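Local coordinates for protein polymerase cofactor VP35 (PDB 3L2A) that probably binds double-stranded RNA and helps the virus evade the host interferon response, as the interferon inhibitory domain of a viral polymerase cofactor, at residues K5-M17 with C36-H49. Sequence-based numbering, arbitrary orientation.
Sequences KPYISAKDLKEIM and CKIGKDNNLLDTIH. With ACY (acetic acid), chain C.
Leu13 pushes its forked end between two helices of segment 36-49, a knob in the hole formed by Cys36, Leu45, Ile48 and His49. CG, anti to the backbone N, points the fork into the hole: CD1 lies 3.7 Å from His49 CD2, and CD2 meets Leu45 CD2 and Ile48 CG2. Cys36 answers as a knob among Ala10, Leu13, Lys14 and Met17. Helix 10-17 runs roughly antiparallel to helix 36-41 (151°) and close to parallel with helix 45-49 (16°), the packing of an alpha-helical bundle. Met17 CE reaches Ile48 CG2 and continues the apolar layer to Leu66 and Ile69 of helix 62-72. Ile8 CD1 sits over one His49 face, 4.2 Å from the ring centroid, a CH-pi contact. His49 NE2 donates to OXT of a bound acetic acid, probably from the crystallisation liquor, at 3.0 Å. In the loop before helix 10-17, Ile8 N donates to the syn lone pair of Asp46 OD1 (2.9 Å, 146°), and one water donates to both Ile8 O and Asp46 OD2. Asp46 thus holds both backbone polar groups of Ile8, one directly and one through water, fixing this loop to the start of helix 45-49 by polar bonds beside a largely apolar helix packing.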
loop_
_atom_site.group_PDB
_atom_site.type_symbol
_atom_site.label_atom_id
_atom_site.label_comp_id
_atom_site.label_asym_id
_atom_site.label_seq_id
_atom_site.Cartn_x
_atom_site.Cartn_y
_atom_site.Cartn_z
ATOM N N LYS A 5 -14.668 12.669 -9.287
ATOM C CA LYS A 5 -15.491 11.497 -9.562
ATOM C C LYS A 5 -16.065 10.931 -8.282
ATOM O O LYS A 5 -15.314 10.596 -7.375
ATOM C CB LYS A 5 -14.671 10.419 -10.280
ATOM C CG LYS A 5 -14.421 10.696 -11.760
ATOM C CD LYS A 5 -13.291 9.840 -12.304
ATOM C CE LYS A 5 -13.417 8.386 -11.855
ATOM N NZ LYS A 5 -14.641 7.707 -12.390
ATOM N N PRO A 6 -17.406 10.870 -8.180
ATOM C CA PRO A 6 -18.053 10.249 -7.026
ATOM C C PRO A 6 -17.851 8.736 -6.989
ATOM O O PRO A 6 -18.009 8.111 -5.927
ATOM C CB PRO A 6 -19.539 10.578 -7.236
ATOM C CG PRO A 6 -19.538 11.756 -8.218
ATOM C CD PRO A 6 -18.394 11.441 -9.116
ATOM N N TYR A 7 -17.582 8.140 -8.149
ATOM C CA TYR A 7 -17.471 6.696 -8.222
ATOM C C TYR A 7 -16.295 6.339 -9.081
ATOM O O TYR A 7 -16.296 6.607 -10.300
ATOM C CB TYR A 7 -18.754 6.086 -8.814
ATOM C CG TYR A 7 -18.749 4.587 -8.820
ATOM C CD1 TYR A 7 -18.967 3.867 -7.641
ATOM C CD2 TYR A 7 -18.492 3.875 -9.990
ATOM C CE1 TYR A 7 -18.926 2.477 -7.623
ATOM C CE2 TYR A 7 -18.460 2.482 -9.989
ATOM C CZ TYR A 7 -18.684 1.787 -8.802
ATOM O OH TYR A 7 -18.690 0.402 -8.798
ATOM N N ILE A 8 -15.298 5.727 -8.452
ATOM C CA ILE A 8 -14.067 5.431 -9.151
ATOM C C ILE A 8 -13.722 3.946 -9.124
ATOM O O ILE A 8 -13.945 3.274 -8.115
ATOM C CB ILE A 8 -12.904 6.283 -8.581
ATOM C CG1 ILE A 8 -11.744 6.299 -9.573
ATOM C CG2 ILE A 8 -12.465 5.778 -7.186
ATOM C CD1 ILE A 8 -10.745 7.415 -9.347
ATOM N N SER A 9 -13.196 3.446 -10.239
ATOM C CA SER A 9 -12.753 2.056 -10.329
ATOM C C SER A 9 -11.380 1.863 -9.680
ATOM O O SER A 9 -10.626 2.840 -9.474
ATOM C CB SER A 9 -12.702 1.592 -11.793
ATOM O OG SER A 9 -11.609 2.193 -12.484
ATOM N N ALA A 10 -11.038 0.612 -9.371
ATOM C CA ALA A 10 -9.712 0.336 -8.796
ATOM C C ALA A 10 -8.608 0.720 -9.785
ATOM O O ALA A 10 -7.560 1.273 -9.401
ATOM C CB ALA A 10 -9.598 -1.141 -8.401
ATOM N N LYS A 11 -8.861 0.462 -11.067
ATOM C CA LYS A 11 -7.886 0.783 -12.115
ATOM C C LYS A 11 -7.655 2.295 -12.153
ATOM O O LYS A 11 -6.519 2.749 -12.197
ATOM C CB LYS A 11 -8.395 0.271 -13.473
ATOM C CG LYS A 11 -7.489 0.582 -14.654
ATOM C CD LYS A 11 -8.160 0.207 -15.983
ATOM C CE LYS A 11 -7.318 0.665 -17.157
ATOM N NZ LYS A 11 -5.967 -0.008 -17.170
ATOM N N ASP A 12 -8.738 3.070 -12.134
ATOM C CA ASP A 12 -8.608 4.531 -12.213
ATOM C C ASP A 12 -7.996 5.144 -10.955
ATOM O O ASP A 12 -7.209 6.110 -11.041
ATOM C CB ASP A 12 -9.954 5.184 -12.551
ATOM C CG ASP A 12 -10.361 4.961 -14.000
ATOM O OD1 ASP A 12 -9.571 4.364 -14.781
ATOM O OD2 ASP A 12 -11.469 5.407 -14.368
ATOM N N LEU A 13 -8.336 4.600 -9.784
ATOM C CA LEU A 13 -7.702 5.089 -8.550
ATOM C C LEU A 13 -6.200 4.822 -8.514
ATOM O O LEU A 13 -5.418 5.693 -8.123
ATOM C CB LEU A 13 -8.404 4.522 -7.308
ATOM C CG LEU A 13 -7.913 5.118 -6.001
ATOM C CD1 LEU A 13 -8.123 6.634 -5.924
ATOM C CD2 LEU A 13 -8.665 4.396 -4.892
ATOM N N LYS A 14 -5.791 3.615 -8.918
ATOM C CA LYS A 14 -4.370 3.278 -9.029
ATOM C C LYS A 14 -3.668 4.294 -9.933
ATOM O O LYS A 14 -2.595 4.802 -9.604
ATOM C CB LYS A 14 -4.201 1.862 -9.555
ATOM C CG LYS A 14 -2.733 1.464 -9.736
ATOM C CD LYS A 14 -2.600 0.151 -10.447
ATOM C CE LYS A 14 -1.154 -0.097 -10.821
ATOM N NZ LYS A 14 -0.928 -1.541 -11.123
ATOM N N GLU A 15 -4.287 4.613 -11.072
ATOM C CA GLU A 15 -3.692 5.525 -12.037
ATOM C C GLU A 15 -3.531 6.911 -11.457
ATOM O O GLU A 15 -2.459 7.509 -11.588
ATOM C CB GLU A 15 -4.529 5.554 -13.316
ATOM C CG GLU A 15 -4.421 4.269 -14.114
ATOM C CD GLU A 15 -5.313 4.269 -15.367
ATOM O OE1 GLU A 15 -6.107 5.225 -15.538
ATOM O OE2 GLU A 15 -5.197 3.315 -16.184
ATOM N N ILE A 16 -4.561 7.420 -10.776
ATOM C CA ILE A 16 -4.455 8.716 -10.081
ATOM C C ILE A 16 -3.301 8.714 -9.060
ATOM O O ILE A 16 -2.520 9.672 -8.964
ATOM C CB ILE A 16 -5.778 9.074 -9.350
ATOM C CG1 ILE A 16 -6.842 9.493 -10.379
ATOM C CG2 ILE A 16 -5.572 10.183 -8.309
ATOM C CD1 ILE A 16 -8.243 9.607 -9.799
ATOM N N MET A 17 -3.217 7.647 -8.277
ATOM C CA MET A 17 -2.190 7.595 -7.220
ATOM C C MET A 17 -0.787 7.466 -7.833
ATOM O O MET A 17 0.178 8.097 -7.359
ATOM C CB MET A 17 -2.491 6.469 -6.229
ATOM C CG MET A 17 -3.748 6.754 -5.408
ATOM S SD MET A 17 -4.104 5.345 -4.357
ATOM C CE MET A 17 -5.277 6.090 -3.210
ATOM N N CYS A 36 -5.542 -0.336 -3.131
ATOM C CA CYS A 36 -6.591 -0.488 -4.138
ATOM C C CYS A 36 -7.240 -1.878 -4.129
ATOM O O CYS A 36 -8.440 -1.993 -4.361
ATOM C CB CYS A 36 -6.107 -0.134 -5.544
ATOM S SG CYS A 36 -5.788 1.595 -5.720
ATOM N N LYS A 37 -6.451 -2.923 -3.912
ATOM C CA LYS A 37 -7.027 -4.273 -3.780
ATOM C C LYS A 37 -7.972 -4.365 -2.572
ATOM O O LYS A 37 -9.106 -4.862 -2.681
ATOM C CB LYS A 37 -5.907 -5.320 -3.660
ATOM C CG LYS A 37 -6.476 -6.719 -3.590
ATOM C CD LYS A 37 -5.428 -7.791 -3.842
ATOM C CE LYS A 37 -6.120 -9.099 -4.236
ATOM N NZ LYS A 37 -7.251 -9.430 -3.335
ATOM N N ILE A 38 -7.525 -3.866 -1.420
ATOM C CA ILE A 38 -8.351 -3.942 -0.215
ATOM C C ILE A 38 -9.611 -3.069 -0.427
ATOM O O ILE A 38 -10.734 -3.459 -0.103
ATOM C CB ILE A 38 -7.534 -3.530 1.031
ATOM C CG1 ILE A 38 -6.571 -4.669 1.395
ATOM C CG2 ILE A 38 -8.474 -3.210 2.190
ATOM C CD1 ILE A 38 -5.398 -4.211 2.258
ATOM N N GLY A 39 -9.426 -1.899 -1.020
ATOM C CA GLY A 39 -10.563 -1.019 -1.325
ATOM C C GLY A 39 -11.569 -1.688 -2.237
ATOM O O GLY A 39 -12.779 -1.662 -1.982
ATOM N N LYS A 40 -11.076 -2.318 -3.294
ATOM C CA LYS A 40 -11.981 -2.971 -4.241
ATOM C C LYS A 40 -12.747 -4.098 -3.545
ATOM O O LYS A 40 -13.987 -4.183 -3.685
ATOM C CB LYS A 40 -11.197 -3.491 -5.440
ATOM C CG LYS A 40 -12.062 -4.173 -6.503
ATOM C CD LYS A 40 -11.257 -4.501 -7.752
ATOM C CE LYS A 40 -12.204 -4.967 -8.846
ATOM N NZ LYS A 40 -12.670 -6.365 -8.593
ATOM N N ASP A 41 -12.018 -4.941 -2.797
ATOM C CA ASP A 41 -12.604 -6.130 -2.144
ATOM C C ASP A 41 -13.639 -5.806 -1.056
ATOM O O ASP A 41 -14.524 -6.631 -0.768
ATOM C CB ASP A 41 -11.492 -7.044 -1.592
ATOM C CG ASP A 41 -10.588 -7.602 -2.683
ATOM O OD1 ASP A 41 -10.945 -7.515 -3.878
ATOM O OD2 ASP A 41 -9.498 -8.125 -2.346
ATOM N N ASN A 42 -13.575 -4.585 -0.510
ATOM C CA ASN A 42 -14.413 -4.160 0.614
ATOM C C ASN A 42 -15.331 -2.976 0.311
ATOM O O ASN A 42 -15.946 -2.391 1.225
ATOM C CB ASN A 42 -13.515 -3.874 1.805
ATOM C CG ASN A 42 -12.858 -5.131 2.314
ATOM O OD1 ASN A 42 -13.518 -5.948 2.955
ATOM N ND2 ASN A 42 -11.576 -5.323 1.984
ATOM N N ASN A 43 -15.428 -2.652 -0.981
ATOM C CA ASN A 43 -16.290 -1.582 -1.488
ATOM C C ASN A 43 -15.994 -0.223 -0.845
ATOM O O ASN A 43 -16.910 0.554 -0.538
ATOM C CB ASN A 43 -17.776 -1.966 -1.384
ATOM C CG ASN A 43 -18.091 -3.220 -2.165
ATOM O OD1 ASN A 43 -17.788 -3.312 -3.360
ATOM N ND2 ASN A 43 -18.676 -4.213 -1.491
ATOM N N LEU A 44 -14.702 0.072 -0.706
ATOM C CA LEU A 44 -14.240 1.310 -0.034
ATOM C C LEU A 44 -13.396 2.213 -0.936
ATOM O O LEU A 44 -12.744 3.132 -0.435
ATOM C CB LEU A 44 -13.453 0.926 1.240
ATOM C CG LEU A 44 -14.366 0.399 2.366
ATOM C CD1 LEU A 44 -13.524 -0.173 3.463
ATOM C CD2 LEU A 44 -15.219 1.559 2.937
ATOM N N LEU A 45 -13.377 1.971 -2.250
ATOM C CA LEU A 45 -12.529 2.803 -3.118
ATOM C C LEU A 45 -12.848 4.280 -3.046
ATOM O O LEU A 45 -11.954 5.119 -3.170
ATOM C CB LEU A 45 -12.641 2.367 -4.580
ATOM C CG LEU A 45 -11.996 1.000 -4.846
ATOM C CD1 LEU A 45 -12.461 0.510 -6.240
ATOM C CD2 LEU A 45 -10.469 1.091 -4.771
ATOM N N ASP A 46 -14.133 4.604 -2.918
ATOM C CA ASP A 46 -14.503 6.025 -2.914
ATOM C C ASP A 46 -14.196 6.712 -1.595
ATOM O O ASP A 46 -13.902 7.917 -1.566
ATOM C CB ASP A 46 -15.979 6.145 -3.311
ATOM C CG ASP A 46 -16.200 5.658 -4.720
ATOM O OD1 ASP A 46 -15.452 6.120 -5.603
ATOM O OD2 ASP A 46 -17.102 4.838 -4.939
ATOM N N THR A 47 -14.244 5.949 -0.504
ATOM C CA THR A 47 -13.769 6.469 0.784
ATOM C C THR A 47 -12.257 6.737 0.737
ATOM O O THR A 47 -11.781 7.776 1.167
ATOM C CB THR A 47 -14.086 5.455 1.882
ATOM O OG1 THR A 47 -15.516 5.282 1.969
ATOM C CG2 THR A 47 -13.591 5.932 3.233
ATOM N N ILE A 48 -11.517 5.767 0.225
ATOM C CA ILE A 48 -10.057 5.906 0.077
ATOM C C ILE A 48 -9.700 7.105 -0.832
ATOM O O ILE A 48 -8.842 7.912 -0.518
ATOM C CB ILE A 48 -9.501 4.594 -0.475
ATOM C CG1 ILE A 48 -9.608 3.503 0.591
ATOM C CG2 ILE A 48 -8.047 4.769 -0.946
ATOM C CD1 ILE A 48 -9.405 2.055 0.022
ATOM N N HIS A 49 -10.410 7.225 -1.940
ATOM C CA HIS A 49 -10.196 8.325 -2.877
ATOM C C HIS A 49 -10.459 9.663 -2.193
ATOM O O HIS A 49 -9.695 10.607 -2.366
ATOM C CB HIS A 49 -11.073 8.102 -4.118
ATOM C CG HIS A 49 -10.935 9.163 -5.172
ATOM N ND1 HIS A 49 -11.995 9.554 -5.964
ATOM C CD2 HIS A 49 -9.867 9.882 -5.592
ATOM C CE1 HIS A 49 -11.592 10.486 -6.812
ATOM N NE2 HIS A 49 -10.307 10.716 -6.597
HETATM C C ACY C . -7.631 12.599 -6.713
HETATM O O ACY C . -7.741 11.616 -5.957
HETATM O OXT ACY C . -8.473 12.873 -7.606
HETATM C CH3 ACY C . -6.410 13.449 -6.488
HETATM O O HOH W 1 -15.868 2.484 -6.236
#